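PDB 4R4G: putative lipoprotein YcdA from Bacillus subtilis subsp. subtilis str. 168, which is of unknown function, a putative membrane-anchored lipoprotein that joins an N-terminal Ig-like domain to a C-terminal alpha-beta domain. Local coordinates for residues Asp162-Asp165 with Phe166-Thr170; Ala266-Glu269 with Glu270-Tyr274. All blocks are in the same frame, centred on the assembly; numbering follows the deposited sequence.

Contacts 1 and 2 are both helix starts on the protein surface, and both belong to the part of the chain assigned to the DUF5105 family, of the NTF2 clan. Contact 1 (162-170) opens the short helix 165-170; contact 2 (266-274) opens helix 268-283, roughly a hundred residues later. Their centres lie 41 Å apart and their nearest atoms about 27 Å, so neither touches the other. The centre of contact 1 lies about 17 Å, and that of contact 2 about 46 Å, from the centre of this elongated chain. The two starts are built differently: a turn closed by Phe166 N on Asn163 O in the first, a serine-glutamate capping box in the second.

Contact 1: residues Asp162-Asp165 with Phe166-Thr170; sequences DNAD and FEKIT
Phe166 has its backbone N bonded to Asn163 O at 3.0 Å, closing a turn through Ala164 and Asp165 that leads the chain into the helix. Its ring is carried off by CG anti to the backbone N (chi1 -173°), away from the loop, as suits a large apolar group that is to be buried. Lys168 comes back over the turn: CG lies beside its own backbone N, and the extended chain beyond it brings CE to 3.4 Å from Ala164 O. Its ammonium NZ then stands 3.8 Å from Asp165 OD1, a long salt bridge between two exposed side chains that cross at an angle. An acid this near the N-terminal end would probably also be favoured by the helix dipole. Ile169 donates its N to Asp165 O at 2.8 Å, the i to i+4 bond of the first turn, and lays CD1 3.6 Å from Asp165 CB, an apolar branch suited to a spot against Ala149. The short hydroxyl of Thr170 can reach back one turn: OG1 gives a 2.6 Å bond to Phe166 O, Thr170 N meets that oxygen from the opposite face of the carbonyl plane, and OG1 also lies over the centre of the Phe166 ring. Outside the turn, Phe166 meets Tyr153 edge-to-face and packs between helices 145-157 and 174-192, and Lys168 O accepts from Gln306, just before strand 307-308.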
loop_
_atom_site.group_PDB
_atom_site.type_symbol
_atom_site.label_atom_id
_atom_site.label_comp_id
_atom_site.label_asym_id
_atom_site.label_seq_id
_atom_site.Cartn_x
_atom_site.Cartn_y
_atom_site.Cartn_z
ATOM N N ASP A 162 -3.553 -13.831 -15.527
ATOM C CA ASP A 162 -2.614 -13.150 -16.409
ATOM C C ASP A 162 -2.593 -11.662 -16.023
ATOM O O ASP A 162 -3.555 -11.169 -15.411
ATOM C CB ASP A 162 -3.012 -13.346 -17.882
ATOM C CG ASP A 162 -2.300 -14.496 -18.568
ATOM O OD1 ASP A 162 -1.086 -14.693 -18.294
ATOM O OD2 ASP A 162 -2.939 -15.169 -19.429
ATOM N N ASN A 163 -1.498 -10.956 -16.328
ATOM C CA ASN A 163 -1.374 -9.543 -15.982
ATOM C C ASN A 163 -0.211 -8.980 -16.749
ATOM O O ASN A 163 0.928 -9.102 -16.300
ATOM C CB ASN A 163 -1.179 -9.379 -14.462
ATOM C CG ASN A 163 -1.829 -8.156 -13.865
ATOM O OD1 ASN A 163 -1.505 -7.003 -14.196
ATOM N ND2 ASN A 163 -2.709 -8.388 -12.907
ATOM N N ALA A 164 -0.472 -8.397 -17.929
ATOM C CA ALA A 164 0.599 -7.844 -18.771
ATOM C C ALA A 164 1.300 -6.672 -18.084
ATOM O O ALA A 164 2.440 -6.325 -18.413
ATOM C CB ALA A 164 0.037 -7.410 -20.108
ATOM N N ASP A 165 0.623 -6.105 -17.091
ATOM C CA ASP A 165 1.134 -5.008 -16.306
ATOM C C ASP A 165 2.182 -5.449 -15.277
ATOM O O ASP A 165 2.997 -4.616 -14.887
ATOM C CB ASP A 165 -0.031 -4.317 -15.587
ATOM C CG ASP A 165 -0.783 -3.282 -16.405
ATOM O OD1 ASP A 165 -0.449 -3.108 -17.610
ATOM O OD2 ASP A 165 -1.699 -2.637 -15.844
ATOM N N PHE A 166 2.156 -6.730 -14.831
ATOM C CA PHE A 166 3.023 -7.265 -13.773
ATOM C C PHE A 166 4.493 -6.844 -13.886
ATOM O O PHE A 166 5.020 -6.254 -12.943
ATOM C CB PHE A 166 2.940 -8.800 -13.654
ATOM C CG PHE A 166 3.712 -9.326 -12.463
ATOM C CD1 PHE A 166 3.234 -9.150 -11.168
ATOM C CD2 PHE A 166 4.958 -9.916 -12.628
ATOM C CE1 PHE A 166 3.966 -9.599 -10.069
ATOM C CE2 PHE A 166 5.690 -10.353 -11.527
ATOM C CZ PHE A 166 5.177 -10.217 -10.259
ATOM N N GLU A 167 5.154 -7.172 -14.992
ATOM C CA GLU A 167 6.559 -6.831 -15.169
ATOM C C GLU A 167 6.753 -5.306 -15.090
ATOM O O GLU A 167 7.576 -4.852 -14.294
ATOM C CB GLU A 167 7.090 -7.398 -16.486
ATOM C CG GLU A 167 6.756 -8.875 -16.675
ATOM C CD GLU A 167 7.920 -9.831 -16.852
ATOM O OE1 GLU A 167 9.059 -9.370 -17.105
ATOM O OE2 GLU A 167 7.685 -11.058 -16.762
ATOM N N LYS A 168 5.926 -4.525 -15.827
ATOM C CA LYS A 168 5.981 -3.052 -15.870
ATOM C C LYS A 168 5.844 -2.425 -14.484
ATOM O O LYS A 168 6.620 -1.541 -14.121
ATOM C CB LYS A 168 4.878 -2.463 -16.792
ATOM C CG LYS A 168 4.836 -3.007 -18.230
ATOM C CD LYS A 168 3.441 -2.850 -18.878
ATOM C CE LYS A 168 3.298 -3.607 -20.183
ATOM N NZ LYS A 168 1.879 -3.698 -20.619
ATOM N N ILE A 169 4.853 -2.890 -13.724
ATOM C CA ILE A 169 4.477 -2.387 -12.411
ATOM C C ILE A 169 5.471 -2.811 -11.304
ATOM O O ILE A 169 5.792 -1.982 -10.464
ATOM C CB ILE A 169 3.012 -2.870 -12.141
ATOM C CG1 ILE A 169 1.998 -1.889 -12.761
ATOM C CG2 ILE A 169 2.686 -3.158 -10.678
ATOM C CD1 ILE A 169 0.476 -2.342 -12.637
ATOM N N THR A 170 5.934 -4.068 -11.290
ATOM C CA THR A 170 6.771 -4.603 -10.202
ATOM C C THR A 170 8.288 -4.650 -10.458
ATOM O O THR A 170 9.056 -4.547 -9.504
ATOM C CB THR A 170 6.341 -6.038 -9.870
ATOM O OG1 THR A 170 6.610 -6.835 -11.013
ATOM C CG2 THR A 170 4.870 -6.156 -9.527
#

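Contact 2: residues Ala266-Glu269 with Glu270-Tyr274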
loop_
_atom_site.group_PDB
_atom_site.type_symbol
_atom_site.label_atom_id
_atom_site.label_comp_id
_atom_site.label_asym_id
_atom_site.label_seq_id
_atom_site.Cartn_x
_atom_site.Cartn_y
_atom_site.Cartn_z
ATOM N N ALA A 266 -9.166 -51.736 -2.550
ATOM C CA ALA A 266 -8.375 -50.552 -2.862
ATOM C C ALA A 266 -7.293 -50.342 -1.808
ATOM O O ALA A 266 -7.600 -50.216 -0.615
ATOM C CB ALA A 266 -9.276 -49.327 -2.960
ATOM N N SER A 267 -6.020 -50.321 -2.254
ATOM C CA SER A 267 -4.861 -50.137 -1.380
ATOM C C SER A 267 -4.787 -48.709 -0.829
ATOM O O SER A 267 -5.566 -47.837 -1.234
ATOM C CB SER A 267 -3.567 -50.488 -2.112
ATOM O OG SER A 267 -3.288 -49.636 -3.209
ATOM N N TYR A 268 -3.856 -48.477 0.111
ATOM C CA TYR A 268 -3.637 -47.166 0.701
ATOM C C TYR A 268 -3.096 -46.217 -0.373
ATOM O O TYR A 268 -3.470 -45.050 -0.374
ATOM C CB TYR A 268 -2.690 -47.262 1.907
ATOM C CG TYR A 268 -2.488 -45.956 2.643
ATOM C CD1 TYR A 268 -3.423 -45.504 3.572
ATOM C CD2 TYR A 268 -1.349 -45.183 2.436
ATOM C CE1 TYR A 268 -3.240 -44.303 4.258
ATOM C CE2 TYR A 268 -1.151 -43.985 3.122
ATOM C CZ TYR A 268 -2.101 -43.549 4.032
ATOM O OH TYR A 268 -1.910 -42.371 4.711
ATOM N N GLU A 269 -2.272 -46.728 -1.318
ATOM C CA GLU A 269 -1.715 -45.931 -2.411
ATOM C C GLU A 269 -2.828 -45.498 -3.387
ATOM O O GLU A 269 -2.922 -44.297 -3.687
ATOM C CB GLU A 269 -0.592 -46.686 -3.149
ATOM C CG GLU A 269 0.358 -45.760 -3.901
ATOM C CD GLU A 269 1.313 -46.381 -4.906
ATOM O OE1 GLU A 269 1.047 -47.510 -5.380
ATOM O OE2 GLU A 269 2.303 -45.703 -5.269
ATOM N N GLU A 270 -3.671 -46.467 -3.856
ATOM C CA GLU A 270 -4.805 -46.231 -4.769
ATOM C C GLU A 270 -5.711 -45.084 -4.266
ATOM O O GLU A 270 -6.002 -44.142 -5.016
ATOM C CB GLU A 270 -5.658 -47.503 -4.917
ATOM C CG GLU A 270 -5.100 -48.605 -5.804
ATOM C CD GLU A 270 -5.779 -49.948 -5.602
ATOM O OE1 GLU A 270 -6.977 -50.079 -5.948
ATOM O OE2 GLU A 270 -5.109 -50.872 -5.087
ATOM N N ALA A 271 -6.127 -45.182 -2.977
ATOM C CA ALA A 271 -6.997 -44.254 -2.263
ATOM C C ALA A 271 -6.336 -42.896 -2.033
ATOM O O ALA A 271 -7.028 -41.881 -2.111
ATOM C CB ALA A 271 -7.420 -44.857 -0.937
ATOM N N VAL A 272 -5.012 -42.869 -1.746
ATOM C CA VAL A 272 -4.261 -41.621 -1.542
ATOM C C VAL A 272 -4.207 -40.861 -2.870
ATOM O O VAL A 272 -4.545 -39.681 -2.904
ATOM C CB VAL A 272 -2.847 -41.863 -0.937
ATOM C CG1 VAL A 272 -1.882 -40.715 -1.253
ATOM C CG2 VAL A 272 -2.934 -42.076 0.567
ATOM N N LYS A 273 -3.827 -41.554 -3.959
ATOM C CA LYS A 273 -3.733 -40.976 -5.297
ATOM C C LYS A 273 -5.090 -40.413 -5.741
ATOM O O LYS A 273 -5.130 -39.284 -6.237
ATOM C CB LYS A 273 -3.169 -41.997 -6.302
ATOM C CG LYS A 273 -1.633 -41.958 -6.314
ATOM C CD LYS A 273 -0.958 -43.261 -6.732
ATOM C CE LYS A 273 0.548 -43.131 -6.653
ATOM N NZ LYS A 273 1.248 -44.227 -7.373
ATOM N N TYR A 274 -6.195 -41.134 -5.464
ATOM C CA TYR A 274 -7.542 -40.679 -5.796
ATOM C C TYR A 274 -7.905 -39.432 -4.987
ATOM O O TYR A 274 -8.540 -38.520 -5.526
ATOM C CB TYR A 274 -8.571 -41.795 -5.569
ATOM C CG TYR A 274 -10.005 -41.364 -5.800
ATOM C CD1 TYR A 274 -10.515 -41.225 -7.091
ATOM C CD2 TYR A 274 -10.857 -41.101 -4.732
ATOM C CE1 TYR A 274 -11.835 -40.823 -7.309
ATOM C CE2 TYR A 274 -12.177 -40.700 -4.939
ATOM C CZ TYR A 274 -12.669 -40.583 -6.229
ATOM O OH TYR A 274 -13.973 -40.183 -6.424
#
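The phenol ring of Tyr268 receives Val272 CG2 over one face, the methyl lying 3.9 Å from the ring centroid and 21° off its normal, a CH-pi contact displaced toward the rim beside CE2. CG anti to the backbone N (chi1 -176°) swings the ring along the helix, so that a valine one turn later, with its branched CB, can offer a methyl to it. The carboxylate of Glu269 is met from above its plane: Lys273 NZ stands 2.8 Å from OE2 in a salt bridge, the two extended chains running side by side and pointing the same way. Long, flexible and oppositely charged, they suit an i to i+4 pair at the surface.

The carboxylate of Glu270 turns back to the start of the helix. Its OE2 takes the backbone N of Ser267 at 3.0 Å, from far above the carboxylate plane, and Ser267 OG at 2.9 Å, on the anti side and from the same face. In return Ser267 OG accepts from Glu270 N at 3.3 Å, a nearly straight bond. This reciprocal pairing is a capping box, with Ser267 as N-cap: a short hydroxyl satisfies an amide of the first turn, and the glutamate three residues on satisfies the N-cap amide. With an alanine here in place of Glu270, Ser267 N would probably lose its acceptor and the serine hydroxyl be freer to turn from the cap.

Ala271 needs little space on the buried side, where it meets Tyr260 of helix 248-260, and its N bonds to Ser267 O at 3.2 Å. Val272 also touches Leu195 and Tyr199 of loops; further along, Tyr274 stacks on Tyr259 of helix 248-260.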